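Local coordinates for protein putative oxidoreductase molybdopterin-binding subunit (Sulfolobus tokodaii, PDB 4ZOH) that probably serves as the catalytic, molybdopterin cytosine dinucleotide-binding subunit of a molybdenum-dependent oxidoreductase of the aldehyde oxidase and xanthine dehydrogenase family, at residues 81-86 and 93-98; 53-58 and 229-234; 222-227 and 239-244; 66-71 and 77-82; 166-171 and 250-255. All coordinates share one frame; numbering follows the deposited sequence.

Contact 1 of 5, residues 81-86 and 93-98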
# COMPACT_ATOMS: atom_id res chain seq x y z
N ALA A 81 -13.68 2.30 -25.35
CA ALA A 81 -14.54 2.11 -24.18
C ALA A 81 -13.68 1.63 -23.00
O ALA A 81 -12.57 1.07 -23.22
CB ALA A 81 -15.60 1.04 -24.50
N ILE A 82 -14.20 1.81 -21.78
CA ILE A 82 -13.48 1.42 -20.54
C ILE A 82 -14.43 0.58 -19.70
O ILE A 82 -15.56 1.03 -19.44
CB ILE A 82 -13.03 2.61 -19.68
CG1 ILE A 82 -12.36 3.71 -20.49
CG2 ILE A 82 -12.11 2.10 -18.57
CD1 ILE A 82 -13.24 4.90 -20.79
N VAL A 83 -14.02 -0.64 -19.30
CA VAL A 83 -14.82 -1.39 -18.42
C VAL A 83 -14.16 -1.41 -17.04
O VAL A 83 -12.89 -1.34 -16.95
CB VAL A 83 -15.14 -2.80 -18.91
CG1 VAL A 83 -15.70 -2.78 -20.37
CG2 VAL A 83 -13.97 -3.77 -18.78
N ILE A 84 -15.02 -1.52 -16.00
CA ILE A 84 -14.58 -1.63 -14.58
C ILE A 84 -15.18 -2.86 -13.90
O ILE A 84 -16.39 -3.14 -14.03
CB ILE A 84 -14.85 -0.34 -13.79
CG1 ILE A 84 -14.46 0.86 -14.67
CG2 ILE A 84 -14.15 -0.39 -12.40
CD1 ILE A 84 -13.98 2.12 -14.01
N ALA A 85 -14.35 -3.67 -13.25
CA ALA A 85 -14.90 -4.83 -12.56
C ALA A 85 -14.11 -5.12 -11.26
O ALA A 85 -13.11 -4.46 -10.95
CB ALA A 85 -14.94 -6.06 -13.47
N LYS A 86 -14.56 -6.12 -10.54
CA LYS A 86 -14.03 -6.50 -9.25
C LYS A 86 -12.62 -6.98 -9.36
O LYS A 86 -11.88 -6.79 -8.41
CB LYS A 86 -14.91 -7.61 -8.67
CG LYS A 86 -14.39 -8.44 -7.51
CD LYS A 86 -14.98 -9.86 -7.50
CE LYS A 86 -15.23 -10.36 -6.09
NZ LYS A 86 -16.49 -11.16 -5.94
N ASP A 93 -14.09 -10.68 -18.88
CA ASP A 93 -15.45 -11.17 -19.17
C ASP A 93 -16.31 -10.00 -19.61
O ASP A 93 -16.92 -10.07 -20.66
CB ASP A 93 -16.10 -11.83 -17.94
CG ASP A 93 -15.40 -13.01 -17.51
OD1 ASP A 93 -14.69 -13.60 -18.35
OD2 ASP A 93 -15.55 -13.38 -16.30
N LEU A 94 -16.31 -8.91 -18.82
CA LEU A 94 -17.13 -7.75 -19.13
C LEU A 94 -16.81 -7.11 -20.47
O LEU A 94 -17.70 -6.55 -21.10
CB LEU A 94 -17.05 -6.74 -18.00
CG LEU A 94 -17.98 -5.52 -18.01
CD1 LEU A 94 -19.46 -5.91 -18.06
CD2 LEU A 94 -17.69 -4.77 -16.74
N ILE A 95 -15.53 -7.16 -20.90
CA ILE A 95 -15.14 -6.64 -22.22
C ILE A 95 -16.06 -7.26 -23.32
O ILE A 95 -16.53 -6.56 -24.20
CB ILE A 95 -13.64 -6.94 -22.56
CG1 ILE A 95 -12.66 -6.07 -21.77
CG2 ILE A 95 -13.38 -6.76 -24.08
CD1 ILE A 95 -12.52 -4.65 -22.27
N GLU A 96 -16.32 -8.55 -23.24
CA GLU A 96 -17.11 -9.29 -24.23
C GLU A 96 -18.58 -8.87 -24.31
O GLU A 96 -19.25 -9.22 -25.27
CB GLU A 96 -17.09 -10.76 -23.88
CG GLU A 96 -15.72 -11.38 -23.98
CD GLU A 96 -15.70 -12.82 -23.50
OE1 GLU A 96 -16.59 -13.21 -22.71
OE2 GLU A 96 -14.80 -13.55 -23.90
N SER A 97 -19.07 -8.14 -23.31
CA SER A 97 -20.44 -7.62 -23.31
C SER A 97 -20.54 -6.27 -23.90
O SER A 97 -21.66 -5.81 -24.10
CB SER A 97 -21.01 -7.52 -21.89
OG SER A 97 -21.05 -8.82 -21.37
N VAL A 98 -19.43 -5.57 -24.15
CA VAL A 98 -19.56 -4.20 -24.60
C VAL A 98 -20.15 -4.23 -26.02
O VAL A 98 -19.91 -5.18 -26.74
CB VAL A 98 -18.26 -3.42 -24.53
CG1 VAL A 98 -18.47 -1.95 -24.93
CG2 VAL A 98 -17.66 -3.51 -23.12
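Val83, Leu94, Ile95 and Val98 form an apolar strand-to-helix contact near the periphery of the chain, where the end of helix 88-95 and the turn after it fold back onto strand 79-85, which leads into that helix. Val83 is the hub, because it turns three of its carbons to three different partners. Its CG1 sits anti to the carbonyl carbon (chi1 -51°) and reaches CG2 of Val98 at 3.5 Å, closer than methyl groups usually come. The other branch, Val83 CG2, meets Ile95 CD1 at 3.9 Å, and these two side chains cross at roughly a right angle. Between the branches and the backbone, Val83 CB takes the CD2 methyl of Leu94, also at 3.9 Å. That same CD2 lies 3.4 Å from the carbonyl O of Ile84, and it just touches Ala85 CB. Toward the start of the strand Val98 CG1 brushes Ala81 CB at 4.2 Å. Val98 is carried into position by a type I beta turn from Ile95 to Val98, closed by the bond from Val98 N to Ile95 O. The contact with the helix side rests on van der Waals packing alone, and Ala81 CB and Ala85 CB make the lighter touches. Ile82 and Ile84 turn the other way and touch Leu231 of helix 223-235, which makes 79-85 a strand sandwiched between two helices. A strand running into a helix that packs back on it is a beta-alpha unit, here part of the alpha/beta hammerhead domain.

Contact 2 of 5, residues 53-58 and 229-234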
# COMPACT_ATOMS: atom_id res chain seq x y z
N GLY A 53 -20.86 -0.41 -15.48
CA GLY A 53 -19.47 -0.89 -15.48
C GLY A 53 -18.80 -0.58 -16.80
O GLY A 53 -17.64 -0.94 -16.98
N ILE A 54 -19.52 0.13 -17.71
CA ILE A 54 -19.05 0.43 -19.07
C ILE A 54 -19.08 1.91 -19.29
O ILE A 54 -20.13 2.54 -19.21
CB ILE A 54 -19.81 -0.37 -20.15
CG1 ILE A 54 -19.57 -1.88 -19.93
CG2 ILE A 54 -19.32 0.00 -21.54
CD1 ILE A 54 -20.61 -2.77 -20.58
N PHE A 55 -17.89 2.48 -19.47
CA PHE A 55 -17.67 3.91 -19.71
C PHE A 55 -17.21 4.14 -21.15
O PHE A 55 -16.70 3.21 -21.81
CB PHE A 55 -16.67 4.53 -18.66
CG PHE A 55 -17.15 4.36 -17.23
CD1 PHE A 55 -17.80 5.42 -16.58
CD2 PHE A 55 -17.07 3.11 -16.60
CE1 PHE A 55 -18.30 5.25 -15.29
CE2 PHE A 55 -17.56 2.92 -15.32
CZ PHE A 55 -18.20 3.98 -14.67
N THR A 56 -17.38 5.37 -21.65
CA THR A 56 -17.02 5.57 -23.05
C THR A 56 -16.17 6.80 -23.11
O THR A 56 -15.96 7.46 -22.09
CB THR A 56 -18.28 5.79 -23.96
OG1 THR A 56 -18.82 7.05 -23.62
CG2 THR A 56 -19.32 4.72 -23.73
N GLY A 57 -15.75 7.17 -24.31
CA GLY A 57 -14.95 8.35 -24.45
C GLY A 57 -15.64 9.59 -23.97
O GLY A 57 -14.97 10.57 -23.64
N GLU A 58 -16.97 9.59 -24.00
CA GLU A 58 -17.75 10.79 -23.56
C GLU A 58 -17.56 11.07 -22.10
O GLU A 58 -17.62 12.20 -21.68
CB GLU A 58 -19.29 10.65 -23.85
CG GLU A 58 -19.62 10.46 -25.34
CD GLU A 58 -19.34 11.68 -26.25
OE1 GLU A 58 -18.93 12.80 -25.79
OE2 GLU A 58 -19.54 11.53 -27.49
N ALA A 229 -7.05 8.22 -14.73
CA ALA A 229 -6.96 9.29 -13.81
C ALA A 229 -8.32 10.05 -13.67
O ALA A 229 -8.77 10.38 -12.56
CB ALA A 229 -5.88 10.18 -14.23
N LYS A 230 -8.95 10.29 -14.80
CA LYS A 230 -10.20 10.97 -14.88
C LYS A 230 -11.30 10.07 -14.25
O LYS A 230 -12.08 10.53 -13.48
CB LYS A 230 -10.51 11.22 -16.36
CG LYS A 230 -11.97 11.66 -16.59
CD LYS A 230 -12.05 13.13 -16.18
CE LYS A 230 -12.93 13.93 -17.16
NZ LYS A 230 -13.75 14.74 -16.24
N LEU A 231 -11.36 8.80 -14.61
CA LEU A 231 -12.19 7.87 -13.89
C LEU A 231 -12.03 7.82 -12.36
O LEU A 231 -13.05 7.67 -11.64
CB LEU A 231 -12.10 6.48 -14.46
CG LEU A 231 -12.66 6.33 -15.88
CD1 LEU A 231 -12.25 4.98 -16.41
CD2 LEU A 231 -14.18 6.48 -15.90
N ALA A 232 -10.78 7.97 -11.87
CA ALA A 232 -10.55 7.88 -10.44
C ALA A 232 -11.25 9.04 -9.74
O ALA A 232 -11.77 8.82 -8.66
CB ALA A 232 -9.06 7.84 -10.07
N LEU A 233 -11.23 10.26 -10.33
CA LEU A 233 -12.02 11.40 -9.79
C LEU A 233 -13.51 11.10 -9.61
O LEU A 233 -14.13 11.50 -8.64
CB LEU A 233 -11.87 12.68 -10.63
CG LEU A 233 -10.45 13.08 -11.01
CD1 LEU A 233 -10.53 14.43 -11.67
CD2 LEU A 233 -9.49 13.06 -9.86
N MET A 234 -14.04 10.35 -10.55
CA MET A 234 -15.43 10.02 -10.57
C MET A 234 -15.77 8.86 -9.63
O MET A 234 -16.73 8.94 -8.90
CB MET A 234 -15.83 9.68 -12.02
CG MET A 234 -17.24 10.04 -12.36
SD MET A 234 -17.80 9.09 -13.76
CE MET A 234 -19.19 8.29 -12.92
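Phe55 offers one ring face to Leu231 and part of its rim to Met234, so two residues of helix 223-235 take hold of a single aromatic ring. Leu231 comes over the face: its CD2 methyl stands 4.2 Å from the centroid of the Phe55 ring and 27° off the ring normal, a CH-pi contact. The methyl is displaced to the side of the ring near its root, and its nearest ring atom is CD1 of Phe55 at 3.8 Å. Met234 arrives elsewhere. Its terminal CE lies near the ring plane, at the edge, 4.0 Å from Phe55 CE1, while SD approaches obliquely, 5.4 Å from the ring centroid and 67° off its normal. This is a Met-aromatic contact, with the methyl rather than the sulfur making the closest approach. A bend at chi3 of Met234 (121°) turns CE back to the ring. Both isobutyl and thioether groups meet the ring at a slant. Just beyond Phe55 lies an ST turn, in which Glu58 N donates to Thr56 OG1 at 3.2 Å. Thr56 N is in turn bonded to Asp59. Strand 54-56 is one of the two outermost strands, within this chain, of a seven-stranded mixed sheet, and the backbone of Phe55 pairs with Ile82 of neighbouring strand 79-85. Leu231 also packs on Ile82 and Ile60, whereas Ala229 looks to Leu179 and Phe181 of strand 179-183 and to helix 188-199, so helix 223-235 lies across one face of that sheet.

Contact 3 of 5, residues 222-227 and 239-244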
# COMPACT_ATOMS: atom_id res chain seq x y z
N HIS A 222 -0.10 7.95 -21.79
CA HIS A 222 -0.87 7.27 -22.70
C HIS A 222 -2.37 7.54 -22.57
O HIS A 222 -2.81 7.90 -21.50
CB HIS A 222 -0.62 5.79 -22.49
CG HIS A 222 0.71 5.38 -23.02
ND1 HIS A 222 0.87 4.86 -24.28
CD2 HIS A 222 1.96 5.48 -22.49
CE1 HIS A 222 2.14 4.61 -24.51
NE2 HIS A 222 2.83 4.99 -23.44
N PRO A 223 -3.15 7.26 -23.63
CA PRO A 223 -4.62 7.49 -23.43
C PRO A 223 -5.18 6.80 -22.18
O PRO A 223 -5.96 7.44 -21.45
CB PRO A 223 -5.26 6.90 -24.71
CG PRO A 223 -4.16 6.87 -25.75
CD PRO A 223 -2.86 6.61 -24.94
N GLU A 224 -4.74 5.57 -21.90
CA GLU A 224 -5.22 4.83 -20.73
C GLU A 224 -4.87 5.53 -19.41
O GLU A 224 -5.65 5.48 -18.43
CB GLU A 224 -4.64 3.41 -20.72
CG GLU A 224 -5.04 2.54 -21.89
CD GLU A 224 -4.04 2.64 -23.02
OE1 GLU A 224 -3.58 3.71 -23.31
OE2 GLU A 224 -3.73 1.63 -23.64
N GLU A 225 -3.73 6.20 -19.36
CA GLU A 225 -3.38 6.86 -18.13
C GLU A 225 -4.28 8.09 -17.86
O GLU A 225 -4.75 8.29 -16.74
CB GLU A 225 -1.89 7.27 -18.12
CG GLU A 225 -0.88 6.11 -17.88
CD GLU A 225 0.54 6.56 -18.23
OE1 GLU A 225 0.84 6.66 -19.41
OE2 GLU A 225 1.38 6.83 -17.38
N TYR A 226 -4.42 8.95 -18.86
CA TYR A 226 -5.44 10.08 -18.76
C TYR A 226 -6.83 9.59 -18.37
O TYR A 226 -7.45 10.14 -17.46
CB TYR A 226 -5.52 10.83 -20.09
CG TYR A 226 -4.29 11.66 -20.42
CD1 TYR A 226 -3.82 12.62 -19.53
CD2 TYR A 226 -3.61 11.46 -21.62
CE1 TYR A 226 -2.78 13.44 -19.83
CE2 TYR A 226 -2.56 12.28 -21.95
CZ TYR A 226 -2.17 13.28 -21.05
OH TYR A 226 -1.11 14.07 -21.36
N ALA A 227 -7.28 8.53 -19.00
CA ALA A 227 -8.61 8.00 -18.71
C ALA A 227 -8.72 7.43 -17.31
O ALA A 227 -9.72 7.68 -16.59
CB ALA A 227 -9.03 6.96 -19.74
N LEU A 239 -8.21 2.27 -8.69
CA LEU A 239 -8.48 1.67 -9.98
C LEU A 239 -7.10 1.28 -10.52
O LEU A 239 -6.22 2.16 -10.68
CB LEU A 239 -9.06 2.77 -10.91
CG LEU A 239 -10.41 3.48 -10.54
CD1 LEU A 239 -10.84 4.32 -11.77
CD2 LEU A 239 -11.55 2.53 -10.12
N LYS A 240 -6.94 -0.02 -10.77
CA LYS A 240 -5.73 -0.62 -11.31
C LYS A 240 -5.94 -0.92 -12.79
O LYS A 240 -6.92 -1.59 -13.18
CB LYS A 240 -5.44 -1.97 -10.58
CG LYS A 240 -4.29 -2.81 -11.14
CD LYS A 240 -2.91 -2.21 -10.75
CE LYS A 240 -2.54 -2.36 -9.26
NZ LYS A 240 -2.38 -3.85 -8.97
N TRP A 241 -5.02 -0.44 -13.61
CA TRP A 241 -5.08 -0.79 -15.00
C TRP A 241 -3.77 -1.54 -15.38
O TRP A 241 -2.64 -0.97 -15.19
CB TRP A 241 -5.14 0.50 -15.82
CG TRP A 241 -4.83 0.21 -17.30
CD1 TRP A 241 -5.51 -0.61 -18.13
CD2 TRP A 241 -3.71 0.70 -18.07
NE1 TRP A 241 -4.92 -0.61 -19.40
CE2 TRP A 241 -3.84 0.20 -19.38
CE3 TRP A 241 -2.64 1.57 -17.79
CZ2 TRP A 241 -2.89 0.50 -20.43
CZ3 TRP A 241 -1.75 1.92 -18.85
CH2 TRP A 241 -1.87 1.35 -20.13
N VAL A 242 -3.89 -2.75 -15.93
CA VAL A 242 -2.71 -3.43 -16.51
C VAL A 242 -3.13 -4.08 -17.84
O VAL A 242 -3.90 -4.99 -17.83
CB VAL A 242 -2.09 -4.49 -15.59
CG1 VAL A 242 -0.84 -5.12 -16.24
CG2 VAL A 242 -1.74 -3.88 -14.23
N PRO A 243 -2.61 -3.60 -18.97
CA PRO A 243 -2.91 -4.21 -20.28
C PRO A 243 -2.34 -5.62 -20.41
O PRO A 243 -1.31 -5.96 -19.74
CB PRO A 243 -2.23 -3.25 -21.28
CG PRO A 243 -1.07 -2.74 -20.46
CD PRO A 243 -1.56 -2.57 -19.08
N THR A 244 -2.99 -6.45 -21.20
CA THR A 244 -2.32 -7.69 -21.62
C THR A 244 -1.15 -7.36 -22.58
O THR A 244 -1.03 -6.21 -23.11
CB THR A 244 -3.28 -8.62 -22.34
OG1 THR A 244 -3.56 -8.04 -23.61
CG2 THR A 244 -4.61 -8.84 -21.51
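Trp241 and Glu224 meet within a beta-alpha-beta crossover: helix 223-235 links strand 204-207 to strand 239-241, parallel to it in the same sheet with two strands between. The apolar part is a CH-pi contact. Glu224 CB stands over the six-membered ring of Trp241, 3.4 Å from its centroid and only 13° off the ring normal, and Glu224 CG lies 3.3 Å from CZ2 of the indole. Pro243 CD covers the opposite face, so the indole is clamped between a glutamate methylene and a proline. Phe36 adds an edge-to-face ring contact.

The charged part begins where Glu224 is bent at chi2. Its carboxylate, turned 44° from the indole plane, forms salt bridges through OE2 with Arg38 and Arg168. The acid is buried, but its charge is probably well compensated by the two arginines, while CB and CG do most of the packing.

Polar contacts also fasten the start of the helix. His222 is the N-cap, and Glu225, three residues on, reaches back to the N-cap backbone, its OE2 held by Ser183. Its OE1 accepts from His222 N at 2.9 Å along an almost straight bond (175°), on the anti side and tilted out of the carboxylate plane.

Contact 4 of 5, residues 66-71 and 77-82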
# COMPACT_ATOMS: atom_id res chain seq x y z
N PHE A 66 -9.65 12.20 -28.66
CA PHE A 66 -8.33 11.90 -28.00
C PHE A 66 -8.44 12.56 -26.64
O PHE A 66 -8.98 13.68 -26.57
CB PHE A 66 -7.15 12.48 -28.81
CG PHE A 66 -7.00 11.83 -30.19
CD1 PHE A 66 -6.26 10.60 -30.35
CD2 PHE A 66 -7.65 12.39 -31.34
CE1 PHE A 66 -6.19 9.98 -31.61
CE2 PHE A 66 -7.57 11.76 -32.60
CZ PHE A 66 -6.85 10.55 -32.74
N PRO A 67 -7.94 11.91 -25.56
CA PRO A 67 -7.22 10.59 -25.62
C PRO A 67 -8.05 9.38 -26.00
O PRO A 67 -7.51 8.42 -26.63
CB PRO A 67 -6.72 10.39 -24.17
CG PRO A 67 -7.44 11.42 -23.33
CD PRO A 67 -7.72 12.59 -24.29
N ILE A 68 -9.33 9.38 -25.62
CA ILE A 68 -10.21 8.22 -25.94
C ILE A 68 -11.12 8.60 -27.14
O ILE A 68 -11.61 9.72 -27.19
CB ILE A 68 -11.04 7.78 -24.74
CG1 ILE A 68 -10.16 7.54 -23.48
CG2 ILE A 68 -11.88 6.50 -25.08
CD1 ILE A 68 -9.13 6.32 -23.57
N ALA A 69 -11.34 7.69 -28.11
CA ALA A 69 -12.17 8.03 -29.24
C ALA A 69 -13.59 8.01 -28.73
O ALA A 69 -13.96 7.09 -27.94
CB ALA A 69 -12.02 7.05 -30.36
N THR A 70 -14.36 9.02 -29.18
CA THR A 70 -15.84 9.17 -28.87
C THR A 70 -16.75 8.93 -30.07
O THR A 70 -17.59 8.05 -30.00
CB THR A 70 -16.16 10.55 -28.31
OG1 THR A 70 -15.63 11.52 -29.20
CG2 THR A 70 -15.52 10.76 -26.97
N LYS A 71 -16.54 9.65 -31.18
CA LYS A 71 -17.26 9.42 -32.49
C LYS A 71 -16.47 8.68 -33.56
O LYS A 71 -17.06 8.01 -34.44
CB LYS A 71 -17.65 10.72 -33.17
CG LYS A 71 -17.64 11.96 -32.33
CD LYS A 71 -19.01 12.22 -31.77
CE LYS A 71 -19.12 13.71 -31.46
NZ LYS A 71 -20.16 13.84 -30.41
N GLY A 77 -6.48 -0.94 -32.15
CA GLY A 77 -5.86 -0.84 -30.83
C GLY A 77 -6.23 0.43 -30.07
O GLY A 77 -5.86 0.56 -28.88
N GLN A 78 -6.92 1.38 -30.74
CA GLN A 78 -7.32 2.59 -30.03
C GLN A 78 -8.37 2.26 -28.97
O GLN A 78 -9.30 1.50 -29.23
CB GLN A 78 -7.81 3.70 -30.92
CG GLN A 78 -7.85 5.09 -30.21
CD GLN A 78 -8.40 6.13 -31.16
OE1 GLN A 78 -9.01 5.75 -32.14
NE2 GLN A 78 -8.14 7.42 -30.92
N PRO A 79 -8.19 2.79 -27.75
CA PRO A 79 -9.29 2.67 -26.77
C PRO A 79 -10.59 3.41 -27.21
O PRO A 79 -10.58 4.63 -27.59
CB PRO A 79 -8.70 3.31 -25.49
CG PRO A 79 -7.24 3.42 -25.70
CD PRO A 79 -7.03 3.54 -27.21
N ILE A 80 -11.67 2.65 -27.16
CA ILE A 80 -13.00 3.17 -27.53
C ILE A 80 -14.03 3.06 -26.39
O ILE A 80 -15.10 3.69 -26.44
CB ILE A 80 -13.50 2.53 -28.87
CG1 ILE A 80 -13.58 1.01 -28.77
CG2 ILE A 80 -12.58 3.00 -29.98
CD1 ILE A 80 -14.29 0.33 -29.94
N ALA A 81 -13.68 2.30 -25.35
CA ALA A 81 -14.54 2.11 -24.18
C ALA A 81 -13.68 1.63 -23.00
O ALA A 81 -12.57 1.07 -23.22
CB ALA A 81 -15.60 1.04 -24.50
N ILE A 82 -14.20 1.81 -21.78
CA ILE A 82 -13.48 1.42 -20.54
C ILE A 82 -14.43 0.58 -19.70
O ILE A 82 -15.56 1.03 -19.44
CB ILE A 82 -13.03 2.61 -19.68
CG1 ILE A 82 -12.36 3.71 -20.49
CG2 ILE A 82 -12.11 2.10 -18.57
CD1 ILE A 82 -13.24 4.90 -20.79
O HOH W 1 -6.09 7.61 -28.94
O HOH W 2 -16.09 5.92 -26.74
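Ile68 holds CG1 anti to its carbonyl carbon and CG2 anti to its backbone N (chi1 -52°), and this sends both branches to Pro79. CD1, at the end of the CG1 arm, rests 3.6 Å from Pro79 CB, the two side chains crossing at about a right angle. CG2 lies against the carbonyl O of Pro79 at 3.4 Å. Gln78 has its chain fully extended, with CG anti to N (chi1 -164°), which carries the amide out to Phe66: NE2 comes within 3.3 Å of ring atom CE1 of Phe66, approaching obliquely with amide and ring planes 38° apart. Gln78 OE1 bonds to Thr73 OG1 and Thr74 N, so the amide is pinned by its oxygen. Its NE2 donates a hydrogen bond to a water, 2.9 Å away, that in turn donates to Pro67 O. Ala69 CB fits beside the same amide and also touches Ile80 CG2.

One direct backbone bond joins the segments, Ala69 N to Pro79 O at 3.2 Å and close to straight. A second water bridges Ala69 O and Ile80 O. Replacing Ile68 with an alanine would probably open a gap between Pro79 and Ala227 of helix 223-235, leaving the proline ring without its packing partner here.

The loop containing 66-71, with a cis peptide before Pro67, lies beside the start of strand 79-85. There Ile80 and Ala81 both face Val37, forming a classic beta bulge against strand 32-38. Pro67 also packs on Pro223 and Tyr226 of helix 223-235, while Ala69 and Ile80 reach Ile46 of strand 44-48.

Contact 5 of 5, residues 166-171 and 250-255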
# COMPACT_ATOMS: atom_id res chain seq x y z
N GLU A 166 8.18 -5.44 -18.68
CA GLU A 166 6.96 -4.96 -17.99
C GLU A 166 6.23 -3.96 -18.92
O GLU A 166 6.80 -2.91 -19.35
CB GLU A 166 7.25 -4.23 -16.63
CG GLU A 166 5.97 -3.90 -15.84
CD GLU A 166 6.06 -2.64 -15.00
OE1 GLU A 166 5.18 -2.43 -14.12
OE2 GLU A 166 7.00 -1.80 -15.16
N THR A 167 4.96 -4.25 -19.18
CA THR A 167 4.04 -3.29 -19.86
C THR A 167 3.79 -2.04 -19.06
O THR A 167 4.27 -1.92 -17.95
CB THR A 167 2.68 -3.89 -20.16
OG1 THR A 167 2.02 -4.17 -18.93
CG2 THR A 167 2.80 -5.22 -20.97
N ARG A 168 3.13 -1.07 -19.71
CA ARG A 168 2.54 0.07 -19.01
C ARG A 168 1.69 -0.48 -17.89
O ARG A 168 1.35 -1.68 -17.88
CB ARG A 168 1.63 0.88 -20.00
CG ARG A 168 2.46 1.55 -21.11
CD ARG A 168 1.57 1.95 -22.31
NE ARG A 168 0.78 0.82 -22.77
CZ ARG A 168 -0.35 0.90 -23.47
NH1 ARG A 168 -0.97 -0.24 -23.77
NH2 ARG A 168 -0.81 2.09 -23.90
N GLY A 169 1.26 0.40 -16.99
CA GLY A 169 0.29 -0.03 -15.95
C GLY A 169 0.18 1.12 -15.00
O GLY A 169 1.12 1.96 -14.89
N ALA A 170 -0.92 1.16 -14.27
CA ALA A 170 -1.15 2.32 -13.42
C ALA A 170 -2.22 2.01 -12.39
O ALA A 170 -3.01 1.04 -12.54
CB ALA A 170 -1.57 3.54 -14.24
N LEU A 171 -2.15 2.81 -11.32
CA LEU A 171 -3.03 2.66 -10.18
C LEU A 171 -3.40 4.05 -9.70
O LEU A 171 -2.51 4.82 -9.34
CB LEU A 171 -2.35 1.88 -9.02
CG LEU A 171 -3.12 1.74 -7.71
CD1 LEU A 171 -4.48 1.00 -7.85
CD2 LEU A 171 -2.22 1.07 -6.63
N ILE A 250 -0.15 -3.93 -29.68
CA ILE A 250 -1.06 -3.27 -30.59
C ILE A 250 -1.17 -1.75 -30.35
O ILE A 250 -1.47 -0.96 -31.27
CB ILE A 250 -2.33 -4.10 -30.48
CG1 ILE A 250 -2.29 -5.20 -31.51
CG2 ILE A 250 -3.60 -3.32 -30.33
CD1 ILE A 250 -3.24 -6.30 -31.16
N SER A 251 -0.88 -1.32 -29.13
CA SER A 251 -1.14 0.08 -28.77
C SER A 251 0.05 0.90 -28.34
O SER A 251 -0.07 2.10 -28.10
CB SER A 251 -2.23 0.11 -27.67
OG SER A 251 -1.87 -0.66 -26.54
N ALA A 252 1.21 0.29 -28.13
CA ALA A 252 2.25 1.11 -27.49
C ALA A 252 3.64 0.63 -27.85
O ALA A 252 3.81 -0.56 -28.21
CB ALA A 252 2.05 1.19 -26.00
N GLY A 253 4.58 1.57 -27.74
CA GLY A 253 5.99 1.38 -28.00
C GLY A 253 6.42 1.21 -29.46
O GLY A 253 7.56 0.81 -29.70
N HIS A 254 5.55 1.54 -30.45
CA HIS A 254 5.97 1.59 -31.88
C HIS A 254 6.91 2.73 -32.14
O HIS A 254 6.67 3.83 -31.69
CB HIS A 254 4.76 1.73 -32.81
CG HIS A 254 3.82 0.59 -32.74
ND1 HIS A 254 3.15 0.10 -33.85
CD2 HIS A 254 3.43 -0.19 -31.70
CE1 HIS A 254 2.40 -0.93 -33.50
NE2 HIS A 254 2.55 -1.13 -32.19
N GLY A 255 8.04 2.46 -32.82
CA GLY A 255 9.02 3.53 -33.07
C GLY A 255 9.68 3.33 -34.41
O GLY A 255 9.32 2.40 -35.13
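The flat guanidinium of Arg168 carries the CB methyl of Ala252 on one face, 3.4 Å above the plane and over its centre, with NE and CZ of Arg168 each 3.5 Å from that carbon. Ser251 OG approaches the group obliquely, 2.9 Å from Arg168 NH1. The bond is weak, its N-H...O angle only 122°. Ser251 OG has a firmer partner in Glu247 O, to which it donates within helix 245-251.

A bend at chi3 (-52°) turns the end of the arginine against the alanine methyl. Its principal partners are carboxylates: Arg168 NE makes a salt bridge with Glu248, and NH2 another with Glu224. Thr167 OG1 donates to Arg168 O at 2.8 Å, on a lone pair in the carbonyl plane.

A leucine in place of Arg168 would probably leave Glu248 and Glu224 without this buried cation and Ser251 without its NH1 contact. Gripped by two acids, the guanidinium is likely to remain charged, and it links the loop leading into strand 170-174 to helix 245-251 electrostatically; the Arg168 side chain lies about 12 Å from the bound pterin cytosine dinucleotide.

How the contacts relate
From the N terminus, residues 53-58 open contact 2. Before it closes, two short loops follow: contact 4 (66-71 with 77-82) and then contact 1 (81-86 with 93-98), which share Ala81 and Ile82 on strand 79-85. Residues 166-171 open contact 5, and 222-227 open contact 3. Residues 229-234 then close contact 2, so it crosses both contact 3 and contact 5. Contact 3 ends at 239-244, within the span of contact 5, which closes last at 250-255. All five reach one mixed sheet. Contacts 2 and 3 share helix 223-235, and contact 2 ties a hammerhead strand to it, while Arg168 with Glu224 couples contacts 3 and 5.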